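Local atomic coordinates of putative type VI secretion protein (Escherichia coli, PDB entry 6SKI), a protein that probably hydrolyses phospholipids as a toxic effector that the bacterial type VI secretion system carries on its VgrG spike. Residues I168-A171 against L172-M176; V158-T161 against D162-M165. All blocks are in the same frame, centred on the assembly; numbering follows the deposited sequence.

Interaction 1: I168-A171 against L172-M176; sequences ITQA and LSEFM
Ile-168 to Ala-171 and Leu-172 to Met-176 are successive turns of one alpha-helix, joined by four backbone bonds of the i to i+4 kind. Leu-172 N binds Ile-168 O, Ser-173 N binds Thr-169 O, Glu-174 N binds Gln-170 O, and Phe-175 N binds Ala-171 O, each at 2.9 Å. A side chain adds to the second of these. Ser-173 OG also donates to Thr-169 O, at 2.8 Å, and it arrives above the carbonyl plane, from the face opposite to Ser-173 N, so that this oxygen is gripped from two sides. Serine suits the place because its short hydroxyl can turn back onto the preceding turn.

The helix is part of the crossover connection from strand 121-128 to strand 184-195, which run parallel on either side of strand 22-43, consistent with the alpha/beta-hydrolase fold of its family. Its inward face is apolar: Ile-168 and Leu-172 lean on Ile-39 and Leu-37 of strand 22-43, and small Ala-171 lets the backbone come close to Ile-124 of strand 121-128. Between themselves the two branched chains touch lightly, Ile-168 CG2 lying 4.4 Å from Leu-172 CD1. Thr-169 spends its hydroxyl on Ala-220 O of helix 215-225.

On the exposed face, where long polar chains can reach along the helix, Gln-170 and Glu-174 run side by side, pointing the same way. With CG anti to the backbone N (chi1 171°), Gln-170 extends its amide level with the carboxylate one turn on, and NE2 donates to Glu-174 OE2 at 2.9 Å along a nearly straight line (167° at the hydrogen). The oxygen lies close to the amide plane, yet the nitrogen meets it from above the carboxylate plane, the two flat groups being turned 60° apart.

Interaction 2: V158-T161 against D162-M165; sequences VTKT and DEAM
Lys-160 and Glu-163 stand side by side on the helix, three residues apart, and their charged ends meet in a salt bridge. Glu-163 can be followed outward. Its CB rests over the preceding turn, 3.6 Å from both Thr-159 O and Lys-160 O. CG then leaves anti to the backbone N (chi1 158°), and the extended chain carries CD to 3.9 Å from Lys-160 NZ. At the tip OE2 is the nearer oxygen, 3.4 Å from Lys-160 NZ, a weak hydrogen bond within the ion pair; OE1 has a long, weak pairing with Arg-167. Lysine reaches this partner through a bend at chi2, which also brings NZ within weak hydrogen-bonding range of Ser-129 O and Gly-130 O.

Thr-161 uses its hydroxyl differently. OG1 lies between the backbone N and the carbonyl carbon (chi1 66°), where it can donate back to Val-158 O, an oxygen that also accepts the helical bond from Asp-162 N at 3.0 Å. Asp-162, running alongside Val-158, gives OD1 to a salt bridge with Arg-209. The arginine probably offsets the negative charge set beside Val-158 O.

Ala-164 keeps its helical bond to Lys-160 O (2.8 Å), and its lone methyl lets the helix lie close on Ile-128. The helix is thus held between two neighbouring elements of the fold: strand 121-128, met by Lys-160, Glu-163 and Ala-164, and helix 198-211, where Val-158 meets His-205 and the flexible thioether of Met-165 packs on Phe-206.

In the fold
Both contacts lie on helix 156-178, with centres about 16 Å apart. Interaction 2 comes first along the chain, near the start of the helix, and interaction 1 follows after two intervening residues, farther from the centre of the chain. The surroundings change along the way: strand 121-128 is met by both, whereas helix 198-211 neighbours 158-165, and strand 22-43 and helix 215-225 neighbour 168-176. The helix thus lies along strands 121-128 and 22-43 of the central sheet, with helices 198-211 and 215-225 beside it, before the chain enters strand 184-195. No other chain of the assembly touches either contact, so both concern the enzyme's own fold.

Interaction 1: I168-A171 against L172-M176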
loop_
_atom_site.group_PDB
_atom_site.type_symbol
_atom_site.label_atom_id
_atom_site.label_comp_id
_atom_site.label_asym_id
_atom_site.label_seq_id
_atom_site.Cartn_x
_atom_site.Cartn_y
_atom_site.Cartn_z
ATOM N N ILE A 168 9.604 -2.721 12.880
ATOM C CA ILE A 168 10.265 -4.009 13.069
ATOM C C ILE A 168 10.937 -4.058 14.429
ATOM O O ILE A 168 10.866 -5.069 15.139
ATOM C CB ILE A 168 11.284 -4.256 11.942
ATOM C CG1 ILE A 168 10.588 -4.715 10.667
ATOM C CG2 ILE A 168 12.323 -5.279 12.367
ATOM C CD1 ILE A 168 11.427 -4.513 9.434
ATOM N N THR A 169 11.599 -2.966 14.811
ATOM C CA THR A 169 12.193 -2.898 16.143
ATOM C C THR A 169 11.126 -3.069 17.216
ATOM O O THR A 169 11.307 -3.832 18.173
ATOM C CB THR A 169 12.928 -1.570 16.322
ATOM O OG1 THR A 169 14.186 -1.623 15.643
ATOM C CG2 THR A 169 13.173 -1.281 17.789
ATOM N N GLN A 170 9.998 -2.375 17.060
ATOM C CA GLN A 170 8.929 -2.472 18.052
ATOM C C GLN A 170 8.363 -3.887 18.134
ATOM O O GLN A 170 8.116 -4.406 19.231
ATOM C CB GLN A 170 7.823 -1.472 17.724
ATOM C CG GLN A 170 6.580 -1.636 18.569
ATOM C CD GLN A 170 5.388 -0.905 17.993
ATOM O OE1 GLN A 170 5.535 0.118 17.325
ATOM N NE2 GLN A 170 4.195 -1.429 18.246
ATOM N N ALA A 171 8.156 -4.531 16.984
ATOM C CA ALA A 171 7.590 -5.876 16.975
ATOM C C ALA A 171 8.553 -6.886 17.579
ATOM O O ALA A 171 8.131 -7.804 18.289
ATOM C CB ALA A 171 7.216 -6.278 15.550
ATOM N N LEU A 172 9.850 -6.735 17.309
ATOM C CA LEU A 172 10.837 -7.620 17.918
ATOM C C LEU A 172 10.894 -7.420 19.425
ATOM O O LEU A 172 11.022 -8.391 20.184
ATOM C CB LEU A 172 12.204 -7.376 17.289
ATOM C CG LEU A 172 12.501 -8.188 16.035
ATOM C CD1 LEU A 172 13.901 -7.912 15.554
ATOM C CD2 LEU A 172 12.322 -9.654 16.325
ATOM N N SER A 173 10.794 -6.167 19.878
ATOM C CA SER A 173 10.738 -5.898 21.309
ATOM C C SER A 173 9.543 -6.590 21.943
ATOM O O SER A 173 9.669 -7.235 22.989
ATOM C CB SER A 173 10.677 -4.392 21.561
ATOM O OG SER A 173 11.773 -3.725 20.968
ATOM N N GLU A 174 8.372 -6.475 21.317
ATOM C CA GLU A 174 7.181 -7.115 21.867
ATOM C C GLU A 174 7.329 -8.632 21.894
ATOM O O GLU A 174 6.981 -9.282 22.889
ATOM C CB GLU A 174 5.950 -6.711 21.060
ATOM C CG GLU A 174 5.596 -5.240 21.169
ATOM C CD GLU A 174 4.500 -4.833 20.204
ATOM O OE1 GLU A 174 4.010 -5.705 19.456
ATOM O OE2 GLU A 174 4.129 -3.642 20.193
ATOM N N PHE A 175 7.870 -9.213 20.820
ATOM C CA PHE A 175 8.030 -10.661 20.766
ATOM C C PHE A 175 8.962 -11.157 21.858
ATOM O O PHE A 175 8.661 -12.146 22.535
ATOM C CB PHE A 175 8.561 -11.094 19.405
ATOM C CG PHE A 175 8.926 -12.547 19.341
ATOM C CD1 PHE A 175 7.993 -13.522 19.639
ATOM C CD2 PHE A 175 10.210 -12.937 19.018
ATOM C CE1 PHE A 175 8.330 -14.855 19.590
ATOM C CE2 PHE A 175 10.549 -14.270 18.973
ATOM C CZ PHE A 175 9.610 -15.227 19.260
ATOM N N MET A 176 10.095 -10.490 22.050
ATOM C CA MET A 176 11.035 -10.920 23.070
ATOM C C MET A 176 10.645 -10.440 24.458
ATOM O O MET A 176 11.311 -10.799 25.435
ATOM C CB MET A 176 12.445 -10.450 22.718
ATOM C CG MET A 176 13.079 -11.276 21.619
ATOM S SD MET A 176 13.265 -13.004 22.089
ATOM C CE MET A 176 15.039 -13.106 22.283
#

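Interaction 2: V158-T161 against D162-M165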
loop_
_atom_site.group_PDB
_atom_site.type_symbol
_atom_site.label_atom_id
_atom_site.label_comp_id
_atom_site.label_asym_id
_atom_site.label_seq_id
_atom_site.Cartn_x
_atom_site.Cartn_y
_atom_site.Cartn_z
ATOM N N VAL A 158 10.298 5.417 0.477
ATOM C CA VAL A 158 11.488 5.196 1.293
ATOM C C VAL A 158 11.211 5.544 2.751
ATOM O O VAL A 158 11.677 4.857 3.671
ATOM C CB VAL A 158 12.667 6.004 0.723
ATOM C CG1 VAL A 158 13.962 5.615 1.411
ATOM C CG2 VAL A 158 12.767 5.791 -0.774
ATOM N N THR A 159 10.448 6.610 2.986
ATOM C CA THR A 159 10.080 6.971 4.348
ATOM C C THR A 159 9.247 5.878 4.999
ATOM O O THR A 159 9.379 5.624 6.202
ATOM C CB THR A 159 9.324 8.301 4.338
ATOM O OG1 THR A 159 10.237 9.361 4.032
ATOM C CG2 THR A 159 8.681 8.577 5.687
ATOM N N LYS A 160 8.413 5.194 4.217
ATOM C CA LYS A 160 7.617 4.106 4.764
ATOM C C LYS A 160 8.479 2.887 5.049
ATOM O O LYS A 160 8.225 2.160 6.009
ATOM C CB LYS A 160 6.473 3.760 3.817
ATOM C CG LYS A 160 5.345 4.770 3.863
ATOM C CD LYS A 160 4.446 4.541 5.055
ATOM C CE LYS A 160 3.636 5.777 5.372
ATOM N NZ LYS A 160 2.839 5.602 6.610
ATOM N N THR A 161 9.509 2.648 4.238
ATOM C CA THR A 161 10.442 1.577 4.590
ATOM C C THR A 161 11.213 1.902 5.868
ATOM O O THR A 161 11.502 1.003 6.668
ATOM C CB THR A 161 11.396 1.292 3.434
ATOM O OG1 THR A 161 12.251 2.419 3.222
ATOM C CG2 THR A 161 10.613 0.994 2.174
ATOM N N ASP A 162 11.507 3.179 6.106
ATOM C CA ASP A 162 12.154 3.561 7.361
ATOM C C ASP A 162 11.218 3.369 8.552
ATOM O O ASP A 162 11.617 2.832 9.600
ATOM C CB ASP A 162 12.610 5.016 7.283
ATOM C CG ASP A 162 13.802 5.206 6.373
ATOM O OD1 ASP A 162 13.963 4.406 5.429
ATOM O OD2 ASP A 162 14.577 6.159 6.595
ATOM N N GLU A 163 9.963 3.796 8.398
ATOM C CA GLU A 163 8.955 3.518 9.411
ATOM C C GLU A 163 8.806 2.022 9.629
ATOM O O GLU A 163 8.556 1.577 10.751
ATOM C CB GLU A 163 7.620 4.142 9.000
ATOM C CG GLU A 163 6.403 3.510 9.654
ATOM C CD GLU A 163 5.143 4.329 9.464
ATOM O OE1 GLU A 163 4.049 3.822 9.792
ATOM O OE2 GLU A 163 5.246 5.478 8.987
ATOM N N ALA A 164 8.984 1.233 8.571
ATOM C CA ALA A 164 8.941 -0.215 8.703
ATOM C C ALA A 164 10.097 -0.723 9.544
ATOM O O ALA A 164 9.940 -1.680 10.300
ATOM C CB ALA A 164 8.957 -0.873 7.327
ATOM N N MET A 165 11.273 -0.110 9.413
ATOM C CA MET A 165 12.387 -0.506 10.276
ATOM C C MET A 165 12.081 -0.219 11.741
ATOM O O MET A 165 12.325 -1.062 12.618
ATOM C CB MET A 165 13.676 0.200 9.863
ATOM C CG MET A 165 13.876 0.303 8.381
ATOM S SD MET A 165 14.750 -1.117 7.724
ATOM C CE MET A 165 14.279 -1.030 6.000
#